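Local coordinates for protein winged BEAN albumin 1 (Psophocarpus tetragonolobus, PDB 1WBA) that serves as a seed storage albumin and belongs to the leguminous Kunitz-type protease inhibitor family, at residues Ile53-Ser58 with Ile80-Asp85. Numbering follows the deposited sequence.
Sequences IMYATS and INFATD
S58 and N81 form an antiparallel hydrogen-bonded pair. S58 N donates to N81 O at 2.8 Å, and N81 N donates back to S58 O at 3.1 Å. Beyond the non-hydrogen-bonded pair T57-F82, A83 N reaches A56 O at 2.9 Å. That bond is nearly straight at hydrogen (174°) but comes from above the carbonyl plane. Two waters add bridges between A56 and T84. One donates to A56 O, which A83 N already reaches, and accepts from T84 N. Another accepts from A56 N and lies 2.7 Å from T84 OG1.

Apolar contacts gather on the F82 side. Y55 and F82 form an offset edge-to-face pair, the Y55 edge toward the F82 face, planes at 82°. Y55 CB lies 3.6 Å from F82 CD1. T57 CG2 lies anti to its carbonyl carbon, which brings it to the same atom. I53 CG2 sits over the centre of one Y55 face. W92 also meets the F82 ring.

S58 and N81 side chains share one face of the sheet. N81 sets its amide beside S58 CB; an alanine in its place would probably leave S58 CB less covered on that side.

The family fold is the beta-trefoil. Here direct backbone bonds zip the strand pair, with water bridges joining A56 to T84 and ring packing joining Y55 to F82.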
loop_
_atom_site.group_PDB
_atom_site.type_symbol
_atom_site.label_atom_id
_atom_site.label_comp_id
_atom_site.label_asym_id
_atom_site.label_seq_id
_atom_site.Cartn_x
_atom_site.Cartn_y
_atom_site.Cartn_z
ATOM N N ILE A 53 9.940 -4.339 -10.913
ATOM C CA ILE A 53 8.513 -4.480 -11.205
ATOM C C ILE A 53 7.810 -3.333 -10.476
ATOM O O ILE A 53 8.223 -2.948 -9.389
ATOM C CB ILE A 53 7.910 -5.808 -10.654
ATOM C CG1 ILE A 53 8.442 -7.023 -11.413
ATOM C CG2 ILE A 53 6.396 -5.776 -10.750
ATOM C CD1 ILE A 53 8.033 -7.060 -12.838
ATOM N N MET A 54 6.781 -2.762 -11.087
ATOM C CA MET A 54 6.024 -1.695 -10.446
ATOM C C MET A 54 4.577 -1.804 -10.858
ATOM O O MET A 54 4.160 -1.246 -11.879
ATOM C CB MET A 54 6.595 -0.294 -10.733
ATOM C CG MET A 54 7.200 -0.062 -12.095
ATOM S SD MET A 54 7.962 1.586 -12.175
ATOM C CE MET A 54 9.557 1.313 -11.389
ATOM N N TYR A 55 3.817 -2.568 -10.077
ATOM C CA TYR A 55 2.403 -2.783 -10.367
ATOM C C TYR A 55 1.531 -1.551 -10.061
ATOM O O TYR A 55 1.734 -0.853 -9.048
ATOM C CB TYR A 55 1.870 -3.984 -9.578
ATOM C CG TYR A 55 2.445 -5.342 -9.966
ATOM C CD1 TYR A 55 2.659 -5.685 -11.307
ATOM C CD2 TYR A 55 2.732 -6.305 -8.990
ATOM C CE1 TYR A 55 3.131 -6.957 -11.662
ATOM C CE2 TYR A 55 3.204 -7.577 -9.334
ATOM C CZ TYR A 55 3.405 -7.893 -10.669
ATOM O OH TYR A 55 3.871 -9.140 -11.010
ATOM N N ALA A 56 0.547 -1.310 -10.926
ATOM C CA ALA A 56 -0.373 -0.194 -10.752
ATOM C C ALA A 56 -1.472 -0.648 -9.804
ATOM O O ALA A 56 -1.825 -1.830 -9.769
ATOM C CB ALA A 56 -0.975 0.201 -12.085
ATOM N N THR A 57 -2.024 0.298 -9.052
ATOM C CA THR A 57 -3.085 0.027 -8.101
ATOM C C THR A 57 -4.222 1.048 -8.217
ATOM O O THR A 57 -3.994 2.213 -8.572
ATOM C CB THR A 57 -2.566 0.145 -6.637
ATOM O OG1 THR A 57 -1.800 1.350 -6.502
ATOM C CG2 THR A 57 -1.685 -1.031 -6.258
ATOM N N SER A 58 -5.450 0.599 -7.985
ATOM C CA SER A 58 -6.587 1.522 -7.944
ATOM C C SER A 58 -6.651 1.934 -6.480
ATOM O O SER A 58 -6.418 1.100 -5.575
ATOM C CB SER A 58 -7.892 0.824 -8.301
ATOM O OG SER A 58 -7.789 0.267 -9.589
ATOM N N ILE A 80 -7.205 -0.405 -1.362
ATOM C CA ILE A 80 -6.212 -0.400 -2.432
ATOM C C ILE A 80 -6.193 -1.766 -3.076
ATOM O O ILE A 80 -6.201 -2.771 -2.383
ATOM C CB ILE A 80 -4.800 -0.045 -1.887
ATOM C CG1 ILE A 80 -4.816 1.370 -1.287
ATOM C CG2 ILE A 80 -3.764 -0.106 -3.001
ATOM C CD1 ILE A 80 -3.514 1.821 -0.653
ATOM N N ASN A 81 -6.226 -1.812 -4.398
ATOM C CA ASN A 81 -6.190 -3.095 -5.083
ATOM C C ASN A 81 -5.351 -3.033 -6.347
ATOM O O ASN A 81 -5.215 -1.971 -6.954
ATOM C CB ASN A 81 -7.607 -3.602 -5.382
ATOM C CG ASN A 81 -8.315 -2.804 -6.479
ATOM O OD1 ASN A 81 -8.099 -3.041 -7.665
ATOM N ND2 ASN A 81 -9.188 -1.886 -6.087
ATOM N N PHE A 82 -4.729 -4.150 -6.722
ATOM C CA PHE A 82 -3.923 -4.169 -7.942
ATOM C C PHE A 82 -4.841 -4.004 -9.153
ATOM O O PHE A 82 -5.905 -4.608 -9.229
ATOM C CB PHE A 82 -3.080 -5.441 -8.017
ATOM C CG PHE A 82 -1.954 -5.456 -7.037
ATOM C CD1 PHE A 82 -0.838 -4.662 -7.247
ATOM C CD2 PHE A 82 -2.029 -6.228 -5.876
ATOM C CE1 PHE A 82 0.203 -4.619 -6.315
ATOM C CE2 PHE A 82 -0.996 -6.196 -4.932
ATOM C CZ PHE A 82 0.123 -5.389 -5.150
ATOM N N ALA A 83 -4.412 -3.187 -10.098
ATOM C CA ALA A 83 -5.230 -2.873 -11.253
ATOM C C ALA A 83 -4.937 -3.670 -12.495
ATOM O O ALA A 83 -5.756 -3.739 -13.404
ATOM C CB ALA A 83 -5.116 -1.381 -11.553
ATOM N N THR A 84 -3.775 -4.284 -12.545
ATOM C CA THR A 84 -3.416 -5.033 -13.724
ATOM C C THR A 84 -3.066 -6.496 -13.465
ATOM O O THR A 84 -2.984 -6.963 -12.318
ATOM C CB THR A 84 -2.203 -4.388 -14.392
ATOM O OG1 THR A 84 -1.051 -4.583 -13.567
ATOM C CG2 THR A 84 -2.430 -2.891 -14.563
ATOM N N ASP A 85 -2.904 -7.230 -14.559
ATOM C CA ASP A 85 -2.497 -8.617 -14.475
ATOM C C ASP A 85 -1.068 -8.514 -13.960
ATOM O O ASP A 85 -0.387 -7.513 -14.215
ATOM C CB ASP A 85 -2.505 -9.259 -15.864
ATOM C CG ASP A 85 -3.904 -9.370 -16.451
ATOM O OD1 ASP A 85 -4.847 -9.788 -15.746
ATOM O OD2 ASP A 85 -4.054 -9.048 -17.642
HETATM O O HOH W 1 -1.459 -4.266 -10.928
HETATM O O HOH W 2 0.696 -2.490 -13.455
#